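Local coordinates for protein 4-dehydrase (Streptomyces venezuelae, PDB 2PO3) that is probably a PLP-dependent aminotransferase of desosamine biosynthesis, holding its TDP-sugar product as an external aldimine, at residues A133-R138 and D162-R167; Y35-R40 and S255-P260; H69-C74 and A223-G228. All blocks are in the same frame, centred on the assembly; numbering follows the deposited sequence.

Contact 1 of 3, residues A133-R138 and D162-R167; sequences AAVTPR and DEHGLR
Val135 lays its CG2 methyl over one face of the His164 imidazole, displaced toward the rim. Val135 CG2 is 4.0 Å from the centroid of the His164 ring and 17° off the normal, which makes this a CH-pi contact. Val135 CG1, the other branch, comes to 3.7 Å from His164 CD2 and also meets CB of the histidine. Both methyls lie on the same side of the ring plane, CG2 over the ring and CG1 beyond its CG-CD2 bond. Val135 CG2 is also 4.0 Å from Leu166 CD1. With CG1 anti to the backbone N (chi1 179°), both branches of Val135 reach the other segment.

The histidine stands where helix 154-163 ends. A Schellman motif closes that helix, with Gly165 at positive phi as the C-prime residue. Gly165 N bonds to Asp162 O at 2.7 Å, and Leu166 N returns to the carbonyl of Ala161. The turn brings His164 and Leu166 to the same valine.

The ring is also tied back to the helix before it, because ND1 bonds to the carbonyl of Val160. Behind the contact, Val135 packs on Ile94 of strand 92-96. Leu166 packs on Thr139 and Val142 of strand 139-145.

Contact 2 of 3, residues Y35-R40 and S255-P260; sequences YERLDR and SLDAFP
Arg37 and Asp257 form a salt bridge between helix 31-44 and helix 246-276. The guanidinium comes end-on, and both terminal nitrogens grip one carboxylate oxygen. Arg37 NH1 donates to Asp257 OD2 at 3.0 Å with an N-H...O angle of 156°. Arg37 NH2 donates to the same Asp257 OD2 at 3.2 Å and is more bent. OD2 lies almost in the guanidinium plane, at its edge. The two flat groups are nevertheless turned 46° apart. NH2 therefore meets OD2 on the syn side, while NH1 approaches from above the carboxylate plane.

Each partner has a further polar contact: Arg37 NH1 also bonds to Thr254 OG1, one turn back on the aspartate's helix, and Asp257 OD1 forms a salt bridge with Arg60 of helix 52-65. The carboxylate is thus shared between two arginines, one on each oxygen, which probably stabilises its negative charge.

The bridge joins two helices that lie far apart in the sequence of this DegT/DnrJ/EryC1-family protein, and the first of them sits at the subunit interface. The helices themselves stand well apart. Their nearest CA atoms, Arg37 CA and Ser255 CA, are 11.9 Å from each other. The arginine, extended from CG to NE, covers much of the gap, and Asp257 reaches from the other side. Replacing Arg37 with a leucine would probably leave Asp257 OD2 and Thr254 OG1 without this donor, and the carboxylate held from the Arg60 side with more freedom to turn.

Further out, the Arg37 side chain touches Ala250 and Leu253 of helix 246-276, and Leu38 also touches Ala250. Helix 31-44 also meets the second subunit, where the Tyr35 ring meets Tyr35 of that subunit edge-to-face and Asp39 pairs with Arg31 of the same neighbour.

Contact 3 of 3, residues H69-C74 and A223-G228; sequences HAVATC and ALHNFG
Val71 on strand 69-73 packs against His225 at the end of helix 215-225. The strand is an outermost member of the seven-stranded mixed sheet of this aminotransferase fold, and the helix lies against it. The packed part lies over the ring face. Val71 CG1 stands 4.0 Å from the centroid of the His225 imidazole and 10° off its normal, a well-centred CH-pi contact. With CG1 anti to the backbone N (chi1 177°), it is this methyl that lands over the ring. The His225 side chain also touches Leu82 of helix 76-87. Its ND1 bonds back to the carbonyl of Arg222 in its own helix, which helps to fix the ring's rotation.

The other side of the contact is looser and holds a water. Ala72 O lies 3.6 Å from His225 CD2, oblique to the ring, and the water joins this carbonyl to NE2.

Beyond His225 the chain turns away from the strand. Asn226 N and Gly228 N both bond to Ala223 O, from opposite faces of its plane. Phe227 in this turn touches the bound PLP-sugar product and meets Phe100 of the second subunit edge-to-face.

The water donates to Ala72 O at 3.0 Å and lies 2.6 Å from His225 NE2, in the plane of the ring at its edge.

From the N terminus, helix 31-44 comes first and supplies one half of contact 2. Strand 69-73 follows and opens contact 3. Both segments of contact 1 come next, only 24 residues apart, and join the loop before strand 139-145 to the end of helix 154-163. Residues 223-228 then complete contact 3, and 255-260 complete contact 2. The three loops are therefore nested, with contact 1 innermost, and none cross. Contact 3 ties an outermost strand to helix 215-225, and contact 2 ties the N-terminal helix to helix 246-276. Contacts 1 and 2 lie on opposite sides of the chain's centre, with centres 43 Å apart. Contacts 2 and 3 both reach the second subunit.

Contact 1 of 3, residues A133-R138 and D162-R167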
loop_
_atom_site.group_PDB
_atom_site.type_symbol
_atom_site.label_atom_id
_atom_site.label_comp_id
_atom_site.label_asym_id
_atom_site.label_seq_id
_atom_site.Cartn_x
_atom_site.Cartn_y
_atom_site.Cartn_z
ATOM N N ALA A 133 -20.758 -26.952 6.970
ATOM C CA ALA A 133 -20.110 -27.654 8.060
ATOM C C ALA A 133 -19.022 -26.870 8.748
ATOM O O ALA A 133 -18.647 -27.207 9.853
ATOM C CB ALA A 133 -19.513 -28.949 7.522
ATOM N N ALA A 134 -18.485 -25.853 8.084
ATOM C CA ALA A 134 -17.410 -25.045 8.651
ATOM C C ALA A 134 -17.915 -23.845 9.461
ATOM O O ALA A 134 -17.188 -23.308 10.308
ATOM C CB ALA A 134 -16.434 -24.602 7.554
ATOM N N VAL A 135 -19.154 -23.429 9.187
ATOM C CA VAL A 135 -19.813 -22.301 9.862
ATOM C C VAL A 135 -19.828 -22.453 11.390
ATOM O O VAL A 135 -19.825 -23.571 11.912
ATOM C CB VAL A 135 -21.258 -22.099 9.374
ATOM C CG1 VAL A 135 -21.914 -20.930 10.119
ATOM C CG2 VAL A 135 -21.300 -21.921 7.854
ATOM N N THR A 136 -19.856 -21.331 12.115
ATOM C CA THR A 136 -19.894 -21.336 13.587
ATOM C C THR A 136 -20.543 -20.064 14.132
ATOM O O THR A 136 -20.996 -19.238 13.328
ATOM C CB THR A 136 -18.567 -21.658 14.309
ATOM O OG1 THR A 136 -17.829 -20.463 14.562
ATOM C CG2 THR A 136 -17.732 -22.657 13.520
ATOM N N PRO A 137 -20.610 -19.906 15.480
ATOM C CA PRO A 137 -21.212 -18.701 16.018
ATOM C C PRO A 137 -20.326 -17.494 15.693
ATOM O O PRO A 137 -20.801 -16.380 15.642
ATOM C CB PRO A 137 -21.409 -18.917 17.525
ATOM C CG PRO A 137 -21.184 -20.398 17.777
ATOM C CD PRO A 137 -20.417 -20.907 16.573
ATOM N N ARG A 138 -19.035 -17.738 15.429
ATOM C CA ARG A 138 -18.064 -16.704 15.087
ATOM C C ARG A 138 -17.990 -16.308 13.606
ATOM O O ARG A 138 -17.442 -15.265 13.253
ATOM C CB ARG A 138 -16.688 -17.114 15.559
ATOM C CG ARG A 138 -16.691 -17.340 17.050
ATOM C CD ARG A 138 -15.558 -18.234 17.532
ATOM N NE ARG A 138 -15.548 -19.591 16.982
ATOM C CZ ARG A 138 -16.167 -20.632 17.527
ATOM N NH1 ARG A 138 -16.897 -20.539 18.632
ATOM N NH2 ARG A 138 -16.062 -21.809 16.930
ATOM N N ASP A 162 -26.518 -17.293 2.741
ATOM C CA ASP A 162 -27.818 -16.860 3.173
ATOM C C ASP A 162 -28.249 -17.693 4.336
ATOM O O ASP A 162 -28.498 -17.178 5.420
ATOM C CB ASP A 162 -28.814 -16.884 2.008
ATOM C CG ASP A 162 -28.505 -15.696 1.127
ATOM O OD1 ASP A 162 -27.740 -14.813 1.486
ATOM O OD2 ASP A 162 -29.105 -15.703 -0.049
ATOM N N GLU A 163 -28.294 -18.991 4.103
ATOM C CA GLU A 163 -28.674 -19.905 5.164
ATOM C C GLU A 163 -28.050 -19.548 6.522
ATOM O O GLU A 163 -28.677 -19.657 7.578
ATOM C CB GLU A 163 -28.285 -21.361 4.808
ATOM C CG GLU A 163 -29.455 -22.352 4.596
ATOM C CD GLU A 163 -29.277 -23.204 3.359
ATOM O OE1 GLU A 163 -30.123 -23.269 2.472
ATOM O OE2 GLU A 163 -28.118 -23.835 3.321
ATOM N N HIS A 164 -26.798 -19.131 6.549
ATOM C CA HIS A 164 -26.260 -18.853 7.856
ATOM C C HIS A 164 -26.128 -17.395 8.203
ATOM O O HIS A 164 -25.428 -17.073 9.168
ATOM C CB HIS A 164 -24.952 -19.630 8.124
ATOM C CG HIS A 164 -25.120 -21.081 7.800
ATOM N ND1 HIS A 164 -25.355 -21.513 6.493
ATOM C CD2 HIS A 164 -25.105 -22.181 8.611
ATOM C CE1 HIS A 164 -25.470 -22.845 6.536
ATOM N NE2 HIS A 164 -25.317 -23.279 7.791
ATOM N N GLY A 165 -26.794 -16.530 7.438
ATOM C CA GLY A 165 -26.684 -15.107 7.710
ATOM C C GLY A 165 -25.218 -14.632 7.632
ATOM O O GLY A 165 -24.720 -13.987 8.568
ATOM N N LEU A 166 -24.542 -14.971 6.504
ATOM C CA LEU A 166 -23.147 -14.627 6.212
ATOM C C LEU A 166 -23.046 -13.770 4.954
ATOM O O LEU A 166 -23.897 -13.870 4.059
ATOM C CB LEU A 166 -22.363 -15.908 5.894
ATOM C CG LEU A 166 -22.446 -16.874 7.045
ATOM C CD1 LEU A 166 -21.622 -18.130 6.734
ATOM C CD2 LEU A 166 -21.899 -16.141 8.259
ATOM N N ARG A 167 -21.991 -12.933 4.861
ATOM C CA ARG A 167 -21.793 -12.099 3.666
ATOM C C ARG A 167 -21.006 -12.896 2.658
ATOM O O ARG A 167 -20.262 -13.813 3.027
ATOM C CB ARG A 167 -21.085 -10.762 3.898
ATOM C CG ARG A 167 -21.698 -9.862 4.979
ATOM C CD ARG A 167 -22.953 -9.072 4.572
ATOM N NE ARG A 167 -23.439 -8.186 5.643
ATOM C CZ ARG A 167 -24.315 -7.176 5.518
ATOM N NH1 ARG A 167 -24.873 -6.833 4.352
ATOM N NH2 ARG A 167 -24.648 -6.483 6.609
#

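Contact 2 of 3, residues Y35-R40 and S255-P260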
loop_
_atom_site.group_PDB
_atom_site.type_symbol
_atom_site.label_atom_id
_atom_site.label_comp_id
_atom_site.label_asym_id
_atom_site.label_seq_id
_atom_site.Cartn_x
_atom_site.Cartn_y
_atom_site.Cartn_z
ATOM N N TYR A 35 3.951 7.434 -20.993
ATOM C CA TYR A 35 4.595 8.709 -20.736
ATOM C C TYR A 35 3.710 9.930 -20.896
ATOM O O TYR A 35 3.764 10.876 -20.114
ATOM C CB TYR A 35 5.954 8.831 -21.365
ATOM C CG TYR A 35 6.987 7.862 -20.822
ATOM C CD1 TYR A 35 7.123 7.577 -19.469
ATOM C CD2 TYR A 35 7.876 7.232 -21.686
ATOM C CE1 TYR A 35 8.135 6.744 -18.990
ATOM C CE2 TYR A 35 8.825 6.312 -21.244
ATOM C CZ TYR A 35 8.999 6.105 -19.872
ATOM O OH TYR A 35 9.931 5.187 -19.426
ATOM N N GLU A 36 2.860 9.904 -21.897
ATOM C CA GLU A 36 1.980 11.033 -22.069
ATOM C C GLU A 36 1.214 11.256 -20.793
ATOM O O GLU A 36 1.133 12.384 -20.275
ATOM C CB GLU A 36 0.925 10.733 -23.139
ATOM C CG GLU A 36 1.520 10.704 -24.547
ATOM C CD GLU A 36 0.419 10.555 -25.540
ATOM O OE1 GLU A 36 -0.749 10.787 -25.270
ATOM O OE2 GLU A 36 0.847 10.134 -26.701
ATOM N N ARG A 37 0.643 10.109 -20.375
ATOM C CA ARG A 37 -0.160 9.956 -19.175
ATOM C C ARG A 37 0.622 10.505 -17.980
ATOM O O ARG A 37 0.090 11.284 -17.171
ATOM C CB ARG A 37 -0.646 8.510 -18.959
ATOM C CG ARG A 37 -1.964 8.224 -19.690
ATOM C CD ARG A 37 -2.557 6.831 -19.458
ATOM N NE ARG A 37 -3.810 6.595 -20.175
ATOM C CZ ARG A 37 -3.973 5.660 -21.115
ATOM N NH1 ARG A 37 -2.985 4.837 -21.479
ATOM N NH2 ARG A 37 -5.159 5.539 -21.719
ATOM N N LEU A 38 1.904 10.119 -17.883
ATOM C CA LEU A 38 2.781 10.596 -16.811
ATOM C C LEU A 38 3.099 12.082 -16.950
ATOM O O LEU A 38 3.168 12.824 -15.964
ATOM C CB LEU A 38 4.137 9.870 -16.771
ATOM C CG LEU A 38 3.998 8.371 -16.535
ATOM C CD1 LEU A 38 5.365 7.738 -16.328
ATOM C CD2 LEU A 38 3.119 8.162 -15.314
ATOM N N ASP A 39 3.318 12.514 -18.182
ATOM C CA ASP A 39 3.617 13.921 -18.411
ATOM C C ASP A 39 2.476 14.783 -17.919
ATOM O O ASP A 39 2.656 15.722 -17.144
ATOM C CB ASP A 39 3.825 14.195 -19.905
ATOM C CG ASP A 39 5.287 14.122 -20.181
ATOM O OD1 ASP A 39 6.113 14.406 -19.327
ATOM O OD2 ASP A 39 5.570 13.659 -21.375
ATOM N N ARG A 40 1.286 14.426 -18.396
ATOM C CA ARG A 40 0.059 15.101 -18.035
ATOM C C ARG A 40 -0.130 15.235 -16.500
ATOM O O ARG A 40 -0.537 16.282 -15.981
ATOM C CB ARG A 40 -1.105 14.410 -18.779
ATOM C CG ARG A 40 -2.519 14.773 -18.317
ATOM C CD ARG A 40 -3.621 13.784 -18.716
ATOM N NE ARG A 40 -4.778 13.798 -17.812
ATOM C CZ ARG A 40 -5.827 12.970 -17.894
ATOM N NH1 ARG A 40 -5.998 12.107 -18.927
ATOM N NH2 ARG A 40 -6.881 13.145 -17.075
ATOM N N SER A 255 -2.223 -0.354 -19.567
ATOM C CA SER A 255 -2.191 -1.795 -19.526
ATOM C C SER A 255 -3.558 -2.340 -19.912
ATOM O O SER A 255 -3.712 -3.354 -20.610
ATOM C CB SER A 255 -1.716 -2.237 -18.152
ATOM O OG SER A 255 -1.649 -3.644 -18.067
ATOM N N LEU A 256 -4.578 -1.637 -19.470
ATOM C CA LEU A 256 -5.932 -2.019 -19.796
ATOM C C LEU A 256 -6.079 -1.905 -21.308
ATOM O O LEU A 256 -6.823 -2.623 -21.939
ATOM C CB LEU A 256 -6.946 -1.027 -19.196
ATOM C CG LEU A 256 -7.365 -1.251 -17.751
ATOM C CD1 LEU A 256 -8.303 -0.096 -17.401
ATOM C CD2 LEU A 256 -8.085 -2.596 -17.598
ATOM N N ASP A 257 -5.357 -0.968 -21.878
ATOM C CA ASP A 257 -5.384 -0.719 -23.299
ATOM C C ASP A 257 -4.893 -1.908 -24.084
ATOM O O ASP A 257 -5.397 -2.171 -25.172
ATOM C CB ASP A 257 -4.559 0.551 -23.702
ATOM C CG ASP A 257 -5.136 1.916 -23.313
ATOM O OD1 ASP A 257 -6.302 2.083 -22.971
ATOM O OD2 ASP A 257 -4.269 2.920 -23.401
ATOM N N ALA A 258 -3.899 -2.615 -23.535
ATOM C CA ALA A 258 -3.304 -3.782 -24.194
ATOM C C ALA A 258 -4.015 -5.100 -23.922
ATOM O O ALA A 258 -3.706 -6.142 -24.527
ATOM C CB ALA A 258 -1.846 -3.909 -23.738
ATOM N N PHE A 259 -4.939 -5.031 -22.978
ATOM C CA PHE A 259 -5.671 -6.180 -22.521
ATOM C C PHE A 259 -6.241 -7.091 -23.617
ATOM O O PHE A 259 -6.035 -8.307 -23.680
ATOM C CB PHE A 259 -6.661 -5.775 -21.419
ATOM C CG PHE A 259 -7.139 -6.926 -20.552
ATOM C CD1 PHE A 259 -6.343 -8.062 -20.380
ATOM C CD2 PHE A 259 -8.375 -6.857 -19.901
ATOM C CE1 PHE A 259 -6.751 -9.123 -19.573
ATOM C CE2 PHE A 259 -8.803 -7.906 -19.085
ATOM C CZ PHE A 259 -7.993 -9.035 -18.939
ATOM N N PRO A 260 -6.981 -6.485 -24.513
ATOM C CA PRO A 260 -7.585 -7.252 -25.570
ATOM C C PRO A 260 -6.611 -8.122 -26.347
ATOM O O PRO A 260 -6.855 -9.279 -26.650
ATOM C CB PRO A 260 -8.411 -6.274 -26.417
ATOM C CG PRO A 260 -8.418 -4.950 -25.660
ATOM C CD PRO A 260 -7.401 -5.062 -24.533
#

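Contact 3 of 3, residues H69-C74 and A223-G228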
loop_
_atom_site.group_PDB
_atom_site.type_symbol
_atom_site.label_atom_id
_atom_site.label_comp_id
_atom_site.label_asym_id
_atom_site.label_seq_id
_atom_site.Cartn_x
_atom_site.Cartn_y
_atom_site.Cartn_z
ATOM N N HIS A 69 -19.559 0.456 -8.951
ATOM C CA HIS A 69 -18.456 1.093 -8.271
ATOM C C HIS A 69 -17.157 0.319 -8.138
ATOM O O HIS A 69 -17.138 -0.897 -8.045
ATOM C CB HIS A 69 -18.936 1.533 -6.863
ATOM C CG HIS A 69 -20.410 1.838 -6.774
ATOM N ND1 HIS A 69 -20.892 3.140 -6.804
ATOM C CD2 HIS A 69 -21.492 1.002 -6.646
ATOM C CE1 HIS A 69 -22.225 3.069 -6.701
ATOM N NE2 HIS A 69 -22.619 1.801 -6.614
ATOM N N ALA A 70 -16.063 1.095 -8.083
ATOM C CA ALA A 70 -14.694 0.629 -7.904
ATOM C C ALA A 70 -13.832 1.662 -7.218
ATOM O O ALA A 70 -13.853 2.836 -7.568
ATOM C CB ALA A 70 -14.005 0.314 -9.210
ATOM N N VAL A 71 -13.058 1.211 -6.246
ATOM C CA VAL A 71 -12.130 2.060 -5.519
ATOM C C VAL A 71 -10.752 1.459 -5.821
ATOM O O VAL A 71 -10.540 0.298 -5.481
ATOM C CB VAL A 71 -12.413 2.008 -4.013
ATOM C CG1 VAL A 71 -11.420 2.822 -3.221
ATOM C CG2 VAL A 71 -13.845 2.433 -3.683
ATOM N N ALA A 72 -9.854 2.217 -6.475
ATOM C CA ALA A 72 -8.501 1.832 -6.851
ATOM C C ALA A 72 -7.602 1.793 -5.600
ATOM O O ALA A 72 -7.695 2.669 -4.740
ATOM C CB ALA A 72 -7.979 2.771 -7.949
ATOM N N THR A 73 -6.747 0.764 -5.457
ATOM C CA THR A 73 -5.919 0.667 -4.264
ATOM C C THR A 73 -4.450 0.455 -4.592
ATOM O O THR A 73 -4.078 0.190 -5.735
ATOM C CB THR A 73 -6.452 -0.492 -3.339
ATOM O OG1 THR A 73 -6.362 -1.749 -3.978
ATOM C CG2 THR A 73 -7.895 -0.316 -2.835
ATOM N N CYS A 74 -3.607 0.532 -3.557
ATOM C CA CYS A 74 -2.182 0.331 -3.716
ATOM C C CYS A 74 -1.829 -1.111 -4.098
ATOM O O CYS A 74 -0.838 -1.363 -4.798
ATOM C CB CYS A 74 -1.414 0.945 -2.512
ATOM S SG CYS A 74 -1.955 0.160 -0.976
ATOM N N ALA A 223 -13.671 6.070 1.922
ATOM C CA ALA A 223 -13.250 6.860 3.054
ATOM C C ALA A 223 -12.170 6.175 3.874
ATOM O O ALA A 223 -11.187 6.810 4.239
ATOM C CB ALA A 223 -14.442 7.312 3.897
ATOM N N LEU A 224 -12.341 4.884 4.172
ATOM C CA LEU A 224 -11.339 4.181 4.972
ATOM C C LEU A 224 -9.961 4.109 4.288
ATOM O O LEU A 224 -8.921 4.010 4.941
ATOM C CB LEU A 224 -11.818 2.749 5.308
ATOM C CG LEU A 224 -12.925 2.650 6.351
ATOM C CD1 LEU A 224 -13.429 1.212 6.444
ATOM C CD2 LEU A 224 -12.453 3.136 7.722
ATOM N N HIS A 225 -9.944 4.135 2.959
ATOM C CA HIS A 225 -8.671 4.046 2.278
ATOM C C HIS A 225 -7.912 5.342 2.331
ATOM O O HIS A 225 -6.754 5.437 1.919
ATOM C CB HIS A 225 -8.752 3.368 0.902
ATOM C CG HIS A 225 -8.671 4.267 -0.298
ATOM N ND1 HIS A 225 -9.355 5.474 -0.377
ATOM C CD2 HIS A 225 -8.005 4.094 -1.481
ATOM C CE1 HIS A 225 -9.081 6.023 -1.568
ATOM N NE2 HIS A 225 -8.283 5.214 -2.249
ATOM N N ASN A 226 -8.614 6.327 2.888
ATOM C CA ASN A 226 -8.074 7.676 3.059
ATOM C C ASN A 226 -8.228 8.216 4.479
ATOM O O ASN A 226 -8.902 9.217 4.749
ATOM C CB ASN A 226 -8.504 8.718 1.997
ATOM C CG ASN A 226 -7.918 10.120 2.155
ATOM O OD1 ASN A 226 -6.691 10.329 2.238
ATOM N ND2 ASN A 226 -8.811 11.107 2.128
ATOM N N PHE A 227 -7.591 7.507 5.393
ATOM C CA PHE A 227 -7.556 7.860 6.798
ATOM C C PHE A 227 -8.885 7.923 7.509
ATOM O O PHE A 227 -8.932 8.391 8.639
ATOM C CB PHE A 227 -6.682 9.119 6.973
ATOM C CG PHE A 227 -5.319 8.914 6.326
ATOM C CD1 PHE A 227 -4.982 9.512 5.109
ATOM C CD2 PHE A 227 -4.362 8.100 6.939
ATOM C CE1 PHE A 227 -3.726 9.301 4.528
ATOM C CE2 PHE A 227 -3.106 7.888 6.368
ATOM C CZ PHE A 227 -2.780 8.487 5.153
ATOM N N GLY A 228 -9.934 7.420 6.852
ATOM C CA GLY A 228 -11.263 7.414 7.416
ATOM C C GLY A 228 -11.880 8.791 7.222
ATOM O O GLY A 228 -12.945 9.108 7.758
HETATM O O HOH W 1 -7.025 5.554 -4.555
#